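HTH-type transcriptional regulator mcbR (Escherichia coli UMEA 3718-1, PDB 4P9F) represses expression of McbA by binding its promoter region, so preventing colanic acid overproduction and mucoidy, and is important for biofilm formation. Local coordinates at residues A57-V60 / F66-P69; D77-I82 / V154-G159; Y84-M89 / P143-M148. All coordinates share one frame; numbering follows the deposited sequence.

Interaction 1 of 3, residues A57-V60 / F66-P69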
ATOM      1  N   ALA A  57       2.906  -3.499 -10.240  1.00 28.07           N
ATOM      2  CA  ALA A  57       3.655  -2.355 -10.748  1.00 21.94           C
ATOM      3  C   ALA A  57       4.099  -2.582 -12.188  1.00 29.25           C
ATOM      4  O   ALA A  57       4.485  -1.641 -12.890  1.00 25.37           O
ATOM      5  CB  ALA A  57       4.860  -2.077  -9.863  1.00 19.48           C
ATOM      6  N   LEU A  58       4.134  -3.849 -12.582  1.00 24.32           N
ATOM      7  CA  LEU A  58       4.369  -4.245 -13.961  1.00 23.01           C
ATOM      8  C   LEU A  58       3.416  -5.363 -14.321  1.00 23.71           C
ATOM      9  O   LEU A  58       2.850  -5.993 -13.435  1.00 26.08           O
ATOM     10  CB  LEU A  58       5.816  -4.717 -14.163  1.00 20.96           C
ATOM     11  CG  LEU A  58       6.907  -3.648 -14.080  1.00 20.17           C
ATOM     12  CD1 LEU A  58       8.260  -4.339 -14.132  1.00 22.22           C
ATOM     13  CD2 LEU A  58       6.758  -2.662 -15.232  1.00 21.32           C
ATOM     14  N   SER A  59       3.279  -5.627 -15.619  1.00 22.29           N
ATOM     15  CA  SER A  59       2.476  -6.740 -16.107  1.00 27.42           C
ATOM     16  C   SER A  59       3.350  -7.758 -16.858  1.00 32.28           C
ATOM     17  O   SER A  59       4.343  -7.393 -17.472  1.00 27.77           O
ATOM     18  CB  SER A  59       1.373  -6.237 -17.054  1.00 37.33           C
ATOM     19  OG  SER A  59       0.478  -5.372 -16.385  1.00 43.59           O
ATOM     20  N   VAL A  60       2.946  -9.023 -16.827  1.00 26.85           N
ATOM     21  CA  VAL A  60       3.576 -10.071 -17.606  1.00 31.59           C
ATOM     22  C   VAL A  60       3.268  -9.870 -19.092  1.00 33.82           C
ATOM     23  O   VAL A  60       2.158  -9.498 -19.455  1.00 30.87           O
ATOM     24  CB  VAL A  60       3.073 -11.452 -17.157  1.00 38.10           C
ATOM     25  CG1 VAL A  60       3.540 -12.526 -18.115  1.00 43.35           C
ATOM     26  CG2 VAL A  60       3.532 -11.727 -15.724  1.00 37.58           C
ATOM     27  N   PHE A  66       7.944  -8.006 -19.984  1.00 30.46           N
ATOM     28  CA  PHE A  66       6.988  -7.343 -19.121  1.00 30.78           C
ATOM     29  C   PHE A  66       6.491  -6.061 -19.761  1.00 33.65           C
ATOM     30  O   PHE A  66       7.128  -5.548 -20.682  1.00 31.98           O
ATOM     31  CB  PHE A  66       7.641  -7.060 -17.767  1.00 28.96           C
ATOM     32  CG  PHE A  66       8.155  -8.287 -17.105  1.00 26.85           C
ATOM     33  CD1 PHE A  66       9.425  -8.773 -17.386  1.00 21.16           C
ATOM     34  CD2 PHE A  66       7.346  -9.003 -16.254  1.00 28.69           C
ATOM     35  CE1 PHE A  66       9.891  -9.926 -16.794  1.00 24.10           C
ATOM     36  CE2 PHE A  66       7.813 -10.170 -15.654  1.00 30.93           C
ATOM     37  CZ  PHE A  66       9.087 -10.621 -15.921  1.00 23.71           C
ATOM     38  N   THR A  67       5.339  -5.558 -19.334  1.00 24.49           N
ATOM     39  CA  THR A  67       4.954  -4.249 -19.842  1.00 29.03           C
ATOM     40  C   THR A  67       4.671  -3.313 -18.689  1.00 23.32           C
ATOM     41  O   THR A  67       4.190  -3.724 -17.624  1.00 25.18           O
ATOM     42  CB  THR A  67       3.713  -4.274 -20.783  1.00 35.25           C
ATOM     43  OG1 THR A  67       2.618  -4.878 -20.103  1.00 43.72           O
ATOM     44  CG2 THR A  67       4.003  -5.032 -22.092  1.00 39.69           C
ATOM     45  N   VAL A  68       5.028  -2.054 -18.920  1.00 29.69           N
ATOM     46  CA  VAL A  68       4.712  -0.952 -18.024  1.00 24.12           C
ATOM     47  C   VAL A  68       3.200  -0.726 -18.104  1.00 27.69           C
ATOM     48  O   VAL A  68       2.644  -0.651 -19.200  1.00 25.80           O
ATOM     49  CB  VAL A  68       5.502   0.306 -18.417  1.00 27.66           C
ATOM     50  CG1 VAL A  68       5.122   1.488 -17.518  1.00 26.24           C
ATOM     51  CG2 VAL A  68       7.026   0.003 -18.377  1.00 21.82           C
ATOM     52  N   PRO A  69       2.520  -0.670 -16.952  1.00 27.85           N
ATOM     53  CA  PRO A  69       1.058  -0.536 -16.981  1.00 29.24           C
ATOM     54  C   PRO A  69       0.587   0.752 -17.633  1.00 32.94           C
ATOM     55  O   PRO A  69       1.315   1.738 -17.622  1.00 25.60           O
ATOM     56  CB  PRO A  69       0.667  -0.565 -15.499  1.00 34.23           C
ATOM     57  CG  PRO A  69       1.785  -1.265 -14.833  1.00 28.11           C
ATOM     58  CD  PRO A  69       3.021  -0.837 -15.579  1.00 23.30           C
TER
HETATM   59  O   HOH W   1       1.671  -7.150 -20.874  1.00 39.96           O

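Interaction 2 of 3, residues D77-I82 / V154-G159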
ATOM      1  N   ASP A  77      -6.844   8.800 -10.803  1.00 25.90           N
ATOM      2  CA  ASP A  77      -7.810   9.302  -9.813  1.00 34.13           C
ATOM      3  C   ASP A  77      -7.775   8.492  -8.524  1.00 32.75           C
ATOM      4  O   ASP A  77      -7.668   9.036  -7.422  1.00 28.58           O
ATOM      5  CB  ASP A  77      -9.239   9.249 -10.370  1.00 42.86           C
ATOM      6  CG  ASP A  77      -9.607  10.469 -11.199  1.00 57.70           C
ATOM      7  OD1 ASP A  77      -8.754  11.351 -11.386  1.00 60.29           O
ATOM      8  OD2 ASP A  77     -10.760  10.532 -11.685  1.00 63.24           O
ATOM      9  N   GLU A  78      -7.907   7.180  -8.668  1.00 27.41           N
ATOM     10  CA  GLU A  78      -7.922   6.292  -7.502  1.00 26.43           C
ATOM     11  C   GLU A  78      -6.630   6.349  -6.688  1.00 21.76           C
ATOM     12  O   GLU A  78      -6.658   6.441  -5.451  1.00 23.81           O
ATOM     13  CB  GLU A  78      -8.205   4.856  -7.933  1.00 29.10           C
ATOM     14  CG  GLU A  78      -8.176   3.893  -6.753  1.00 28.28           C
ATOM     15  CD  GLU A  78      -8.488   2.455  -7.148  1.00 31.35           C
ATOM     16  OE1 GLU A  78      -8.695   2.185  -8.350  1.00 33.10           O
ATOM     17  OE2 GLU A  78      -8.520   1.600  -6.244  1.00 34.19           O
ATOM     18  N   ILE A  79      -5.498   6.276  -7.379  1.00 21.62           N
ATOM     19  CA  ILE A  79      -4.186   6.367  -6.737  1.00 20.93           C
ATOM     20  C   ILE A  79      -4.037   7.691  -5.987  1.00 27.36           C
ATOM     21  O   ILE A  79      -3.517   7.726  -4.867  1.00 25.43           O
ATOM     22  CB  ILE A  79      -3.048   6.236  -7.771  1.00 23.40           C
ATOM     23  CG1 ILE A  79      -3.042   4.817  -8.350  1.00 24.59           C
ATOM     24  CG2 ILE A  79      -1.686   6.589  -7.141  1.00 22.42           C
ATOM     25  CD1 ILE A  79      -2.145   4.642  -9.575  1.00 23.58           C
ATOM     26  N   ASN A  80      -4.479   8.782  -6.611  1.00 29.37           N
ATOM     27  CA  ASN A  80      -4.417  10.096  -5.966  1.00 25.94           C
ATOM     28  C   ASN A  80      -5.288  10.190  -4.715  1.00 21.11           C
ATOM     29  O   ASN A  80      -4.864  10.747  -3.707  1.00 29.85           O
ATOM     30  CB  ASN A  80      -4.821  11.195  -6.950  1.00 28.11           C
ATOM     31  CG  ASN A  80      -3.730  11.490  -7.946  1.00 36.23           C
ATOM     32  OD1 ASN A  80      -2.551  11.312  -7.650  1.00 33.97           O
ATOM     33  ND2 ASN A  80      -4.114  11.925  -9.141  1.00 38.62           N
ATOM     34  N   ARG A  81      -6.483   9.620  -4.781  1.00 23.16           N
ATOM     35  CA  ARG A  81      -7.393   9.627  -3.644  1.00 26.81           C
ATOM     36  C   ARG A  81      -6.798   8.848  -2.476  1.00 30.30           C
ATOM     37  O   ARG A  81      -6.866   9.292  -1.328  1.00 30.71           O
ATOM     38  CB  ARG A  81      -8.754   9.052  -4.034  1.00 30.68           C
ATOM     39  CG  ARG A  81      -9.484   9.912  -5.043  1.00 51.78           C
ATOM     40  CD  ARG A  81     -10.749   9.249  -5.544  1.00 58.19           C
ATOM     41  NE  ARG A  81     -11.776   9.219  -4.521  1.00 65.39           N
ATOM     42  CZ  ARG A  81     -13.043   8.915  -4.759  1.00 70.42           C
ATOM     43  NH1 ARG A  81     -13.426   8.607  -5.990  1.00 73.86           N
ATOM     44  NH2 ARG A  81     -13.923   8.916  -3.768  1.00 70.24           N
ATOM     45  N   ILE A  82      -6.187   7.707  -2.771  1.00 23.15           N
ATOM     46  CA  ILE A  82      -5.559   6.907  -1.731  1.00 21.14           C
ATOM     47  C   ILE A  82      -4.359   7.638  -1.133  1.00 26.93           C
ATOM     48  O   ILE A  82      -4.245   7.782   0.082  1.00 23.94           O
ATOM     49  CB  ILE A  82      -5.095   5.527  -2.257  1.00 24.52           C
ATOM     50  CG1 ILE A  82      -6.278   4.728  -2.826  1.00 21.58           C
ATOM     51  CG2 ILE A  82      -4.428   4.729  -1.123  1.00 25.94           C
ATOM     52  CD1 ILE A  82      -5.867   3.487  -3.623  1.00 26.82           C
ATOM     53  N   VAL A 154       5.031   4.564  -7.437  1.00 23.33           N
ATOM     54  CA  VAL A 154       5.432   3.628  -8.487  1.00 23.56           C
ATOM     55  C   VAL A 154       4.251   3.342  -9.415  1.00 21.56           C
ATOM     56  O   VAL A 154       4.413   3.313 -10.624  1.00 25.88           O
ATOM     57  CB  VAL A 154       5.962   2.298  -7.908  1.00 25.92           C
ATOM     58  CG1 VAL A 154       6.166   1.263  -9.027  1.00 22.48           C
ATOM     59  CG2 VAL A 154       7.294   2.518  -7.145  1.00 24.16           C
ATOM     60  N   ARG A 155       3.066   3.141  -8.841  1.00 21.26           N
ATOM     61  CA  ARG A 155       1.854   2.842  -9.616  1.00 25.83           C
ATOM     62  C   ARG A 155       1.449   4.038 -10.505  1.00 26.03           C
ATOM     63  O   ARG A 155       1.082   3.865 -11.653  1.00 28.36           O
ATOM     64  CB  ARG A 155       0.698   2.476  -8.663  1.00 27.64           C
ATOM     65  CG  ARG A 155       0.891   1.163  -7.921  1.00 29.07           C
ATOM     66  CD  ARG A 155       0.878  -0.037  -8.841  1.00 26.36           C
ATOM     67  NE  ARG A 155      -0.451  -0.432  -9.327  1.00 27.70           N
ATOM     68  CZ  ARG A 155      -1.293  -1.183  -8.607  1.00 25.93           C
ATOM     69  NH1 ARG A 155      -0.961  -1.547  -7.374  1.00 25.61           N
ATOM     70  NH2 ARG A 155      -2.458  -1.561  -9.099  1.00 31.19           N
HETATM   71  N   MSE A 156       1.504   5.255  -9.970  1.00 24.33           N
HETATM   72  CA  MSE A 156       1.129   6.402 -10.791  1.00 30.68           C
HETATM   73  C   MSE A 156       2.255   6.840 -11.717  1.00 28.07           C
HETATM   74  O   MSE A 156       2.009   7.566 -12.685  1.00 26.42           O
HETATM   75  CB  MSE A 156       0.689   7.579  -9.931  1.00 33.25           C
HETATM   76  CG  MSE A 156       1.772   8.230  -9.130  1.00 40.83           C
HETATM   77 SE   MSE A 156       1.012   9.716  -8.081  0.66 45.57          SE
HETATM   78  CE  MSE A 156       0.644  10.915  -9.451  1.00 21.25           C
ATOM     79  N   GLY A 157       3.472   6.381 -11.424  1.00 25.63           N
ATOM     80  CA  GLY A 157       4.664   6.746 -12.163  1.00 24.66           C
ATOM     81  C   GLY A 157       4.596   6.886 -13.680  1.00 25.69           C
ATOM     82  O   GLY A 157       5.072   7.886 -14.212  1.00 26.56           O
ATOM     83  N   PRO A 158       4.050   5.877 -14.387  1.00 25.25           N
ATOM     84  CA  PRO A 158       3.978   5.989 -15.859  1.00 27.82           C
ATOM     85  C   PRO A 158       3.140   7.194 -16.311  1.00 26.19           C
ATOM     86  O   PRO A 158       3.357   7.737 -17.399  1.00 28.21           O
ATOM     87  CB  PRO A 158       3.322   4.668 -16.289  1.00 23.67           C
ATOM     88  CG  PRO A 158       3.650   3.697 -15.170  1.00 27.40           C
ATOM     89  CD  PRO A 158       3.607   4.553 -13.910  1.00 23.16           C
ATOM     90  N   GLY A 159       2.231   7.637 -15.452  1.00 26.06           N
ATOM     91  CA  GLY A 159       1.426   8.805 -15.753  1.00 23.41           C
ATOM     92  C   GLY A 159       2.273  10.074 -15.811  1.00 35.16           C
ATOM     93  O   GLY A 159       1.823  11.090 -16.335  1.00 29.96           O
TER

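Interaction 3 of 3, residues Y84-M89 / P143-M148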
ATOM      1  N   TYR A  84      -3.595  10.706  -1.183  1.00 26.14           N
ATOM      2  CA  TYR A  84      -3.996  11.939  -0.523  1.00 30.59           C
ATOM      3  C   TYR A  84      -4.083  11.715   0.982  1.00 35.45           C
ATOM      4  O   TYR A  84      -3.402  12.394   1.745  1.00 28.85           O
ATOM      5  CB  TYR A  84      -5.331  12.429  -1.071  1.00 34.21           C
ATOM      6  CG  TYR A  84      -5.842  13.706  -0.434  1.00 37.40           C
ATOM      7  CD1 TYR A  84      -5.436  14.959  -0.892  1.00 42.81           C
ATOM      8  CD2 TYR A  84      -6.737  13.654   0.622  1.00 41.56           C
ATOM      9  CE1 TYR A  84      -5.927  16.133  -0.300  1.00 47.66           C
ATOM     10  CE2 TYR A  84      -7.231  14.810   1.212  1.00 52.08           C
ATOM     11  CZ  TYR A  84      -6.827  16.046   0.748  1.00 52.41           C
ATOM     12  OH  TYR A  84      -7.327  17.178   1.355  1.00 49.07           O
ATOM     13  N   GLU A  85      -4.867  10.722   1.404  1.00 33.51           N
ATOM     14  CA  GLU A  85      -5.000  10.432   2.829  1.00 29.44           C
ATOM     15  C   GLU A  85      -3.694  10.006   3.467  1.00 25.96           C
ATOM     16  O   GLU A  85      -3.381  10.440   4.573  1.00 27.45           O
ATOM     17  CB  GLU A  85      -6.063   9.360   3.083  1.00 34.70           C
ATOM     18  CG  GLU A  85      -7.425   9.743   2.571  1.00 45.75           C
ATOM     19  CD  GLU A  85      -8.003  10.962   3.284  1.00 57.80           C
ATOM     20  OE1 GLU A  85      -7.647  11.204   4.460  1.00 59.85           O
ATOM     21  OE2 GLU A  85      -8.826  11.670   2.670  1.00 66.07           O
ATOM     22  N   LEU A  86      -2.928   9.163   2.777  1.00 21.51           N
ATOM     23  CA  LEU A  86      -1.711   8.619   3.375  1.00 22.25           C
ATOM     24  C   LEU A  86      -0.628   9.672   3.545  1.00 23.61           C
ATOM     25  O   LEU A  86       0.050   9.707   4.576  1.00 22.87           O
ATOM     26  CB  LEU A  86      -1.174   7.467   2.528  1.00 21.39           C
ATOM     27  CG  LEU A  86      -2.132   6.270   2.409  1.00 26.14           C
ATOM     28  CD1 LEU A  86      -1.505   5.079   1.650  1.00 25.91           C
ATOM     29  CD2 LEU A  86      -2.663   5.834   3.789  1.00 25.76           C
ATOM     30  N   GLU A  87      -0.459  10.530   2.540  1.00 24.07           N
ATOM     31  CA  GLU A  87       0.596  11.535   2.583  1.00 21.85           C
ATOM     32  C   GLU A  87       0.278  12.650   3.601  1.00 27.44           C
ATOM     33  O   GLU A  87       1.168  13.129   4.297  1.00 25.49           O
ATOM     34  CB  GLU A  87       0.827  12.116   1.176  1.00 23.15           C
ATOM     35  CG  GLU A  87       1.424  11.067   0.194  1.00 21.92           C
ATOM     36  CD  GLU A  87       1.892  11.668  -1.134  1.00 30.29           C
ATOM     37  OE1 GLU A  87       2.566  12.718  -1.130  1.00 31.76           O
ATOM     38  OE2 GLU A  87       1.575  11.095  -2.179  1.00 27.82           O
ATOM     39  N   LEU A  88      -0.996  13.018   3.712  1.00 26.30           N
ATOM     40  CA  LEU A  88      -1.414  13.988   4.709  1.00 27.74           C
ATOM     41  C   LEU A  88      -1.235  13.409   6.115  1.00 33.77           C
ATOM     42  O   LEU A  88      -0.879  14.121   7.055  1.00 31.69           O
ATOM     43  CB  LEU A  88      -2.866  14.404   4.480  1.00 24.48           C
ATOM     44  CG  LEU A  88      -3.111  15.260   3.227  1.00 34.77           C
ATOM     45  CD1 LEU A  88      -4.544  15.778   3.183  1.00 29.91           C
ATOM     46  CD2 LEU A  88      -2.127  16.397   3.163  1.00 35.93           C
HETATM   47  N   MSE A  89      -1.490  12.115   6.256  1.00 31.32           N
HETATM   48  CA  MSE A  89      -1.262  11.435   7.531  1.00 36.46           C
HETATM   49  C   MSE A  89       0.223  11.412   7.864  1.00 36.30           C
HETATM   50  O   MSE A  89       0.625  11.697   9.001  1.00 28.90           O
HETATM   51  CB  MSE A  89      -1.804   9.995   7.492  1.00 32.09           C
HETATM   52  CG  MSE A  89      -1.602   9.202   8.784  1.00 33.79           C
HETATM   53 SE   MSE A  89      -2.019   7.276   8.538  0.76 45.23          SE
HETATM   54  CE  MSE A  89      -3.199   7.417   6.998  1.00 78.48           C
ATOM     55  N   PRO A 143       7.346   3.316   8.927  1.00 28.52           N
ATOM     56  CA  PRO A 143       7.997   2.728   7.744  1.00 31.57           C
ATOM     57  C   PRO A 143       7.033   2.073   6.767  1.00 26.77           C
ATOM     58  O   PRO A 143       7.253   2.136   5.558  1.00 26.58           O
ATOM     59  CB  PRO A 143       8.931   1.663   8.343  1.00 33.18           C
ATOM     60  CG  PRO A 143       9.070   2.020   9.761  1.00 37.95           C
ATOM     61  CD  PRO A 143       7.826   2.701  10.177  1.00 32.94           C
ATOM     62  N   ILE A 144       5.991   1.430   7.286  1.00 29.94           N
ATOM     63  CA  ILE A 144       4.998   0.781   6.432  1.00 25.96           C
ATOM     64  C   ILE A 144       4.146   1.823   5.700  1.00 26.59           C
ATOM     65  O   ILE A 144       3.813   1.660   4.510  1.00 25.88           O
ATOM     66  CB  ILE A 144       4.097  -0.165   7.249  1.00 26.48           C
ATOM     67  CG1 ILE A 144       4.962  -1.238   7.931  1.00 31.55           C
ATOM     68  CG2 ILE A 144       3.078  -0.841   6.349  1.00 25.86           C
ATOM     69  CD1 ILE A 144       4.157  -2.249   8.749  1.00 31.61           C
ATOM     70  N   LEU A 145       3.812   2.904   6.401  1.00 24.82           N
ATOM     71  CA  LEU A 145       3.089   4.010   5.770  1.00 24.30           C
ATOM     72  C   LEU A 145       3.932   4.595   4.649  1.00 23.55           C
ATOM     73  O   LEU A 145       3.458   4.743   3.536  1.00 22.84           O
ATOM     74  CB  LEU A 145       2.730   5.102   6.792  1.00 24.42           C
ATOM     75  CG  LEU A 145       2.094   6.407   6.297  1.00 23.61           C
ATOM     76  CD1 LEU A 145       0.791   6.152   5.566  1.00 25.91           C
ATOM     77  CD2 LEU A 145       1.842   7.377   7.470  1.00 24.50           C
ATOM     78  N   CYS A 146       5.199   4.880   4.936  1.00 24.17           N
ATOM     79  CA  CYS A 146       6.092   5.425   3.910  1.00 24.72           C
ATOM     80  C   CYS A 146       6.294   4.499   2.707  1.00 29.07           C
ATOM     81  O   CYS A 146       6.258   4.961   1.571  1.00 25.98           O
ATOM     82  CB  CYS A 146       7.464   5.743   4.532  1.00 26.00           C
ATOM     83  SG  CYS A 146       7.362   7.091   5.774  1.00 37.87           S
ATOM     84  N   GLU A 147       6.497   3.205   2.959  1.00 24.11           N
ATOM     85  CA  GLU A 147       6.649   2.232   1.873  1.00 25.20           C
ATOM     86  C   GLU A 147       5.399   2.201   1.012  1.00 23.07           C
ATOM     87  O   GLU A 147       5.472   2.112  -0.208  1.00 26.48           O
ATOM     88  CB  GLU A 147       6.953   0.818   2.405  1.00 24.74           C
ATOM     89  CG  GLU A 147       7.567  -0.153   1.336  1.00 39.34           C
ATOM     90  CD  GLU A 147       6.550  -0.788   0.346  1.00 54.70           C
ATOM     91  OE1 GLU A 147       5.344  -0.899   0.674  1.00 43.46           O
ATOM     92  OE2 GLU A 147       6.966  -1.195  -0.769  1.00 49.23           O
HETATM   93  N   MSE A 148       4.239   2.265   1.647  1.00 24.06           N
HETATM   94  CA  MSE A 148       2.991   2.245   0.886  1.00 22.23           C
HETATM   95  C   MSE A 148       2.872   3.490  -0.003  1.00 22.27           C
HETATM   96  O   MSE A 148       2.411   3.419  -1.147  1.00 22.35           O
HETATM   97  CB  MSE A 148       1.781   2.151   1.819  1.00 23.60           C
HETATM   98  CG  MSE A 148       0.471   2.063   1.043  1.00 27.90           C
HETATM   99 SE   MSE A 148      -1.011   1.356   2.090  0.78 38.22          SE
HETATM  100  CE  MSE A 148      -0.201  -0.357   2.522  1.00 36.99           C
TER

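Interaction 1 of 3, residues A57-V60 / F66-P69
Leu58 points CG away from its own carbonyl carbon (chi1 -70°), which brings one methyl, CD2, alongside the opposing segment: it lies 3.9 Å from Val68 CA, and Thr67 O and Pro69 CD flank it. Phe66 takes the same first rotamer, and the ring lies with its edge, CD2, near Ser59 O, while Val60 CA sits oblique to it. Ser59 and Thr67 form an antiparallel hydrogen-bonded pair: Ser59 N gives to Thr67 O at 2.9 Å, nearly straight (165°) and in the carbonyl plane, whereas Thr67 N gives to Ser59 O at 2.8 Å, tilted 26° from the plane of the Ser59 carbonyl. Ser59 O also receives a CA-H contact from Phe66 CA (3.1 Å). Toward Val60 and Phe66 the ladder continues as a non-hydrogen-bonded pair; toward Ala57 it gains no further bond, and Pro69 has no N-H to give. The proline ring leans on Ala57, with CD 3.2 Å from Ala57 O. With an alanine here, the ring carbons covering Ala57 O would be gone, which would probably open a gap beside that carbonyl and let the end of the segment turn more freely. A water bridges the strands, donating to Val60 O at 2.8 Å and bonding Thr67 OG1 at 2.6 Å. Leu58 and Phe66 instead rest on Leu49 of helix 42-54, part of the helix-turn-helix. This is the beta hairpin wing of the winged helix domain of GntR regulators. The backbone bonds set the register, the water ties the strands on the Ser59 and Thr67 face, and apolar packing seats the hairpin on helix 42-54.

Interaction 2 of 3, residues D77-I82 / V154-G159
The last turn of helix 143-156 passes beside helix 73-95 with Ile79 and Met156 as the nearest backbone points, their CA atoms 6.7 Å apart. Into that space Ile79 sends both ends of its branched side chain. CD1 reaches the neighbouring backbone, 3.7 Å from Met156 N and as close to Arg155 CB, and CG2 meets Met156 CB at 3.8 Å. Met156, a selenomethionine, holds CG between its backbone N and carbonyl carbon (chi1 69°), which carries its selenium toward Asn80, the residue after Ile79 on helix 73-95: Asn80 OD1 lies 3.7 Å from Met156 CE and 3.9 Å from Met156 SE. No hydrogen bond joins the two segments, and the Asn80 oxygen is instead satisfied by Arg83 NE. Arg155 contributes only its base. Its chain, bent at chi2 and chi3, leads the guanidinium away to a salt bridge with Glu147 of the second subunit, and Ile144 of that subunit packs on Ile79. Leu76 of helix 73-95 and Leu209 of helix 191-210 close further round Met156. Such a buried, largely apolar helix contact, edged by charges that cross to a partner subunit, fits the all-helical, dimeric FCD domain of this GntR regulator.

Interaction 3 of 3, residues Y84-M89 / P143-M148
Leu145 projects as a bump from helix 143-156 into the hollow between Leu86 and Met89, three residues apart on the facing side of helix 73-95. The short segments run closer to antiparallel than parallel, 137° between their directions. Their axes stay 10.0 Å apart at closest approach, a gap spanned by side chains that interleave. With CG anti to its backbone N (chi1 174°), Leu145 extends straight across and spreads its two methyls over the rims of the hollow. CD1 enters on the Leu86 side, 3.8 Å from both Leu86 O and Leu86 CB; CD2 turns the other way to lie 4.0 Å from Met89 SE.

Leu86 in turn fills a hollow between Leu145 and Met148, its CD2 reaching Leu145 CD1 at 3.9 Å. Its other methyl, CD1, comes to 3.7 Å from Met148 CG and 3.8 Å from Met148 SE. Ile149 and Leu152 of the same helix also touch Leu86, so this one side chain is a knob among residues spaced i, i+3, i+4 and i+7, the four-residue hole of knobs-into-holes packing. Met89 and Met148, both selenomethionines, form the outer walls at opposite ends of this row.

Polar groups keep to other directions. Glu87, pointing away from Leu145 and its neighbours, is held by Arg83 and Arg133, and Glu78 of the second subunit accepts a hydrogen bond from Leu145 N at the start of helix 143-156, a place where a negative charge would probably be favoured by the helix dipole. Between the segments there is no hydrogen bond. Apart from the Leu86 carbonyl oxygen, which lies against a methyl, the groups that meet are methyls, methylenes and selenium: the fit therefore probably rests on complementary shape and dispersion, not on directional bonds.

How the interactions relate
Interactions 2 and 3 join the same two helices, 73-95 and 143-156, at adjoining levels with centres about 13 Å apart; both are buried and largely apolar, and both adjoin the second subunit. Interaction 1 differs in place and chemistry: it is a partly buried hairpin contact in the DNA-binding part, held by backbone hydrogen bonds and a water. No other chain of the assembly touches it. The two parts of the protein meet where interactions 1 and 2 do, Val68 CG1 packing on Pro158 CG at 3.5 Å and Ala57 CB on Val154 CG1 at 3.7 Å. Interaction 3 lies farther off, its nearest atoms about 9 Å from those of interaction 1.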